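Local atomic coordinates of putative glyoxalase superfamily protein (Ralstonia eutropha, PDB entry 3IUZ), a protein that probably acts as an iron(II)-dependent dioxygenase and decarboxylase that turns 2-oxoadipate into 2-hydroxyglutarate. Residues D121-T126 / S223-W228; Q176-Q181 / G193-G198. All coordinates share one frame; numbering follows the deposited sequence. Where two conformers were deposited one is given.

Contact 1 of 2, residues D121-T126 / S223-W228; sequences DRISMT and SAEMAW
Ile-123 lies over the flat face of the Glu-225 carboxylate, the two side chains crossing at about a right angle. Its CG2 methyl sits 3.8 Å from Glu-225 OE2, while its CB stands 4.0 Å from the carboxylate carbon CD of Glu-225, above the same face. The glutamate chain folds at its middle bond (chi2 76°), which turns the carboxylate toward the turn. Nearer the backbone, the selenium atom SE of selenomethionine Met-125 rests 4.3 Å from Glu-225 CB, so the stem of the acid is packed against a buried side chain.

No direct hydrogen bond joins 121-126 to 223-228; a water does so instead. It donates to Ile-123 O at 2.7 Å and to Glu-225 OE1 at 2.7 Å, approaching that oxygen from the side of the carboxylate plane on which Ile-123 lies. Ser-223 OG donates to the same water over 2.7 Å. This hydroxyl also accepts from Met-226 N at 3.0 Å in a nearly straight bond (168°), which makes Ser-223 the N-cap of helix 224-232 and fixes where the hydroxyl stands.

Farther out, Ser-124 N bonds to Asp-121 O across the turn, and the backbone of Ser-124 also pairs with His-148. Phe-147 of strand 141-147 is touched by Met-125 from one segment and by Ser-223 and Met-226 from the other. The arrangement is that of a beta hairpin, strands 112-120 and 125-132, closed by a type I turn with a G1 beta bulge at Ser-124 and Met-125, and bridged by water to a serine-capped helix start.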
loop_
_atom_site.group_PDB
_atom_site.type_symbol
_atom_site.label_atom_id
_atom_site.label_comp_id
_atom_site.label_asym_id
_atom_site.label_seq_id
_atom_site.Cartn_x
_atom_site.Cartn_y
_atom_site.Cartn_z
ATOM N N ASP A 121 7.646 -9.301 -16.013
ATOM C CA ASP A 121 7.137 -10.256 -16.981
ATOM C C ASP A 121 7.082 -11.682 -16.437
ATOM O O ASP A 121 6.165 -12.457 -16.773
ATOM C CB ASP A 121 8.014 -10.197 -18.221
ATOM C CG ASP A 121 7.932 -8.833 -18.900
ATOM O OD1 ASP A 121 6.856 -8.163 -18.806
ATOM O OD2 ASP A 121 8.963 -8.396 -19.474
ATOM N N ARG A 122 8.025 -11.999 -15.567
ATOM C CA ARG A 122 8.128 -13.351 -15.017
ATOM C C ARG A 122 6.855 -13.694 -14.260
ATOM O O ARG A 122 6.420 -14.843 -14.269
ATOM C CB ARG A 122 9.339 -13.485 -14.104
ATOM C CG ARG A 122 9.516 -14.882 -13.483
ATOM N N ILE A 123 6.232 -12.696 -13.646
ATOM C CA ILE A 123 5.043 -12.952 -12.880
ATOM C C ILE A 123 3.790 -12.359 -13.547
ATOM O O ILE A 123 2.772 -12.212 -12.908
ATOM C CB ILE A 123 5.232 -12.455 -11.413
ATOM C CG1 ILE A 123 5.585 -10.960 -11.338
ATOM C CG2 ILE A 123 6.248 -13.300 -10.703
ATOM C CD1 ILE A 123 5.669 -10.429 -9.898
ATOM N N SER A 124 3.893 -12.004 -14.826
ATOM C CA SER A 124 2.777 -11.435 -15.588
ATOM C C SER A 124 2.183 -10.164 -14.980
ATOM O O SER A 124 0.941 -9.986 -14.949
ATOM C CB SER A 124 1.673 -12.458 -15.781
ATOM O OG SER A 124 2.219 -13.564 -16.430
HETATM N N MSE A 125 3.064 -9.308 -14.483
HETATM C CA MSE A 125 2.652 -7.995 -13.978
HETATM C C MSE A 125 3.517 -6.851 -14.518
HETATM O O MSE A 125 4.632 -7.062 -15.016
HETATM C CB MSE A 125 2.702 -7.966 -12.453
HETATM C CG MSE A 125 1.971 -9.132 -11.752
HETATM SE SE MSE A 125 1.465 -8.612 -9.938
HETATM C CE MSE A 125 3.105 -8.308 -9.081
ATOM N N THR A 126 2.949 -5.661 -14.465
ATOM C CA THR A 126 3.671 -4.410 -14.677
ATOM C C THR A 126 3.615 -3.589 -13.421
ATOM O O THR A 126 2.514 -3.271 -12.857
ATOM C CB THR A 126 3.044 -3.577 -15.829
ATOM O OG1 THR A 126 2.946 -4.396 -16.994
ATOM C CG2 THR A 126 3.911 -2.314 -16.111
ATOM N N SER A 223 -0.765 -18.920 -11.045
ATOM C CA SER A 223 -0.236 -17.652 -10.558
ATOM C C SER A 223 -0.490 -17.489 -9.068
ATOM O O SER A 223 -1.609 -17.268 -8.672
ATOM C CB SER A 223 -0.941 -16.462 -11.276
ATOM O OG SER A 223 -0.479 -15.235 -10.737
ATOM N N ALA A 224 0.565 -17.484 -8.268
ATOM C CA ALA A 224 0.478 -17.152 -6.848
ATOM C C ALA A 224 0.002 -15.686 -6.654
ATOM O O ALA A 224 -0.748 -15.356 -5.726
ATOM C CB ALA A 224 1.864 -17.386 -6.176
ATOM N N GLU A 225 0.409 -14.823 -7.576
ATOM C CA GLU A 225 0.141 -13.392 -7.445
ATOM C C GLU A 225 -1.342 -13.121 -7.629
ATOM O O GLU A 225 -1.932 -12.366 -6.859
ATOM C CB GLU A 225 0.950 -12.640 -8.493
ATOM C CG GLU A 225 2.404 -12.560 -8.129
ATOM C CD GLU A 225 3.159 -13.872 -8.348
ATOM O OE1 GLU A 225 2.789 -14.722 -9.203
ATOM O OE2 GLU A 225 4.140 -14.046 -7.628
HETATM N N MSE A 226 -1.942 -13.715 -8.661
HETATM C CA MSE A 226 -3.375 -13.494 -8.922
HETATM C C MSE A 226 -4.222 -14.195 -7.850
HETATM O O MSE A 226 -5.252 -13.677 -7.448
HETATM C CB MSE A 226 -3.760 -14.001 -10.336
HETATM C CG MSE A 226 -5.193 -13.777 -10.743
HETATM SE SE MSE A 226 -5.781 -11.855 -10.682
HETATM C CE MSE A 226 -7.373 -12.090 -9.623
ATOM N N ALA A 227 -3.765 -15.356 -7.341
ATOM C CA ALA A 227 -4.451 -15.977 -6.209
ATOM C C ALA A 227 -4.493 -15.031 -4.985
ATOM O O ALA A 227 -5.523 -14.869 -4.342
ATOM C CB ALA A 227 -3.793 -17.330 -5.816
ATOM N N TRP A 228 -3.371 -14.384 -4.706
ATOM C CA TRP A 228 -3.276 -13.404 -3.613
ATOM C C TRP A 228 -4.242 -12.241 -3.819
ATOM O O TRP A 228 -5.027 -11.874 -2.928
ATOM C CB TRP A 228 -1.814 -12.940 -3.471
ATOM C CG TRP A 228 -1.573 -12.114 -2.328
ATOM C CD1 TRP A 228 -1.035 -12.518 -1.118
ATOM C CD2 TRP A 228 -1.766 -10.693 -2.227
ATOM N NE1 TRP A 228 -0.924 -11.446 -0.291
ATOM C CE2 TRP A 228 -1.356 -10.314 -0.942
ATOM C CE3 TRP A 228 -2.247 -9.704 -3.112
ATOM C CZ2 TRP A 228 -1.443 -8.987 -0.491
ATOM C CZ3 TRP A 228 -2.333 -8.408 -2.687
ATOM C CH2 TRP A 228 -1.938 -8.041 -1.387
HETATM O O HOH W 1 1.878 -14.475 -11.767
#

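Contact 2 of 2, residues Q176-Q181 / G193-G198; sequences QTLLWQ and GAELIG
Glu-195 reaches past Leu-178 to a salt bridge between its OE2 and NE of Arg-174, which lies one turn before Leu-178 on helix 173-185. CG stands anti to the backbone N (chi1 178°) and the chain runs on extended, carrying the carboxylate across the leucine at about a right angle. Leu-178 CD1 is placed over the flat face of that carboxylate, 3.7 Å from Glu-195 CD, and the same methyl also meets the glutamate methylenes. The partly exposed Glu-195 borders an apolar patch formed by the buried Leu-178, Leu-179 and Leu-196.

Leu-196 points at helix 173-185 and spreads its two methyls over consecutive residues. Its CD1 packs 4.0 Å from Leu-178 CB, and its CD2 lies 4.0 Å from Leu-179 CD1, a less certain contact because Leu-179 adopts two conformers. Leu-188 of the short strand 187-188 also touches Leu-196, and Leu-179 packs on Pro-109 and Leu-110 of helix 101-110.

The axes of the two short segments pass 9.6 Å apart, with their N-to-C directions at 126°. This is a leucine-filled crossing of two successive helices, 173-185 and 190-200, in a helix-strand-helix unit whose strand 187-188 pairs with 40-41.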
loop_
_atom_site.group_PDB
_atom_site.type_symbol
_atom_site.label_atom_id
_atom_site.label_comp_id
_atom_site.label_asym_id
_atom_site.label_seq_id
_atom_site.Cartn_x
_atom_site.Cartn_y
_atom_site.Cartn_z
ATOM N N GLN A 176 -14.434 12.080 -4.470
ATOM C CA GLN A 176 -13.981 12.745 -5.706
ATOM C C GLN A 176 -14.135 14.235 -5.641
ATOM O O GLN A 176 -13.301 14.949 -6.167
ATOM C CB GLN A 176 -14.703 12.180 -6.907
ATOM C CG GLN A 176 -14.360 10.713 -7.167
ATOM C CD GLN A 176 -15.005 10.142 -8.418
ATOM O OE1 GLN A 176 -14.831 10.673 -9.546
ATOM N NE2 GLN A 176 -15.692 8.995 -8.249
ATOM N N THR A 177 -15.215 14.711 -5.001
ATOM C CA THR A 177 -15.398 16.132 -4.773
ATOM C C THR A 177 -14.203 16.753 -4.048
ATOM O O THR A 177 -13.624 17.794 -4.486
ATOM C CB THR A 177 -16.671 16.378 -3.928
ATOM O OG1 THR A 177 -17.816 15.888 -4.652
ATOM C CG2 THR A 177 -16.837 17.882 -3.599
ATOM N N LEU A 178 -13.772 16.103 -2.967
ATOM C CA LEU A 178 -12.717 16.677 -2.107
ATOM C C LEU A 178 -11.328 16.559 -2.769
ATOM O O LEU A 178 -10.500 17.472 -2.666
ATOM C CB LEU A 178 -12.734 16.004 -0.705
ATOM C CG LEU A 178 -13.989 16.332 0.146
ATOM C CD1 LEU A 178 -14.029 15.544 1.502
ATOM C CD2 LEU A 178 -14.053 17.864 0.393
ATOM N N LEU A 179 -11.113 15.431 -3.439
ATOM C CA LEU A 179 -9.901 15.181 -4.202
ATOM C C LEU A 179 -9.620 16.276 -5.252
ATOM O O LEU A 179 -8.522 16.802 -5.352
ATOM C CB LEU A 179 -10.069 13.836 -4.897
ATOM C CG LEU A 179 -8.830 13.026 -5.177
ATOM C CD1 LEU A 179 -7.908 13.102 -3.965
ATOM C CD2 LEU A 179 -9.294 11.570 -5.556
ATOM N N TRP A 180 -10.643 16.629 -6.039
ATOM C CA TRP A 180 -10.494 17.609 -7.095
ATOM C C TRP A 180 -10.516 19.064 -6.613
ATOM O O TRP A 180 -9.881 19.908 -7.264
ATOM C CB TRP A 180 -11.472 17.268 -8.244
ATOM C CG TRP A 180 -10.995 16.003 -8.836
ATOM C CD1 TRP A 180 -11.451 14.727 -8.595
ATOM C CD2 TRP A 180 -9.802 15.849 -9.614
ATOM N NE1 TRP A 180 -10.655 13.824 -9.231
ATOM C CE2 TRP A 180 -9.635 14.481 -9.857
ATOM C CE3 TRP A 180 -8.861 16.747 -10.131
ATOM C CZ2 TRP A 180 -8.556 13.979 -10.601
ATOM C CZ3 TRP A 180 -7.788 16.244 -10.860
ATOM C CH2 TRP A 180 -7.683 14.861 -11.122
ATOM N N GLN A 181 -11.168 19.365 -5.475
ATOM C CA GLN A 181 -10.979 20.655 -4.785
ATOM C C GLN A 181 -9.510 20.801 -4.353
ATOM O O GLN A 181 -8.912 21.877 -4.480
ATOM C CB GLN A 181 -11.890 20.784 -3.539
ATOM C CG GLN A 181 -13.382 20.910 -3.998
ATOM C CD GLN A 181 -14.356 21.062 -2.875
ATOM O OE1 GLN A 181 -13.957 21.207 -1.703
ATOM N NE2 GLN A 181 -15.642 21.022 -3.219
ATOM N N GLY A 193 -9.873 17.683 4.814
ATOM C CA GLY A 193 -8.769 16.759 4.587
ATOM C C GLY A 193 -8.867 15.469 5.386
ATOM O O GLY A 193 -8.551 14.398 4.871
ATOM N N ALA A 194 -9.271 15.602 6.644
ATOM C CA ALA A 194 -9.502 14.468 7.524
ATOM C C ALA A 194 -10.646 13.631 6.950
ATOM O O ALA A 194 -10.566 12.396 6.962
ATOM C CB ALA A 194 -9.851 14.931 8.965
ATOM N N GLU A 195 -11.688 14.300 6.437
ATOM C CA GLU A 195 -12.813 13.581 5.835
ATOM C C GLU A 195 -12.350 12.845 4.596
ATOM O O GLU A 195 -12.647 11.647 4.431
ATOM C CB GLU A 195 -13.956 14.533 5.490
ATOM C CG GLU A 195 -15.136 13.851 4.816
ATOM C CD GLU A 195 -16.233 14.832 4.422
ATOM O OE1 GLU A 195 -16.123 16.077 4.681
ATOM O OE2 GLU A 195 -17.218 14.349 3.853
ATOM N N LEU A 196 -11.581 13.517 3.736
ATOM C CA LEU A 196 -11.048 12.841 2.514
ATOM C C LEU A 196 -10.243 11.598 2.837
ATOM O O LEU A 196 -10.414 10.525 2.212
ATOM C CB LEU A 196 -10.200 13.813 1.677
ATOM C CG LEU A 196 -9.523 13.249 0.458
ATOM C CD1 LEU A 196 -10.548 12.640 -0.491
ATOM C CD2 LEU A 196 -8.627 14.352 -0.256
ATOM N N ILE A 197 -9.353 11.711 3.819
ATOM C CA ILE A 197 -8.535 10.549 4.200
ATOM C C ILE A 197 -9.447 9.375 4.594
ATOM O O ILE A 197 -9.243 8.238 4.163
ATOM C CB ILE A 197 -7.545 10.901 5.325
ATOM C CG1 ILE A 197 -6.483 11.840 4.799
ATOM C CG2 ILE A 197 -6.951 9.627 5.982
ATOM C CD1 ILE A 197 -5.711 12.592 5.957
ATOM N N GLY A 198 -10.452 9.657 5.397
ATOM C CA GLY A 198 -11.407 8.628 5.831
ATOM C C GLY A 198 -12.087 7.926 4.658
ATOM O O GLY A 198 -12.399 6.748 4.732
#

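In the fold
The two contacts lie on opposite sides of the chain's centre, their own centres about 32 Å apart, and hold no element in common. Contact 1 fastens the end of a hairpin in the large mixed sheet to the start of a helix; contact 2 joins two helices close in sequence, beside the small two-stranded sheet. Contact 1 is only partly buried and relies on an ordered water, whereas contact 2 is buried and mainly leucine, the partly exposed Glu-195 pairing with Arg-174 just outside the two segments. In each a methyl covers a glutamate carboxylate, but the acid binds water in contact 1 and an arginine in contact 2.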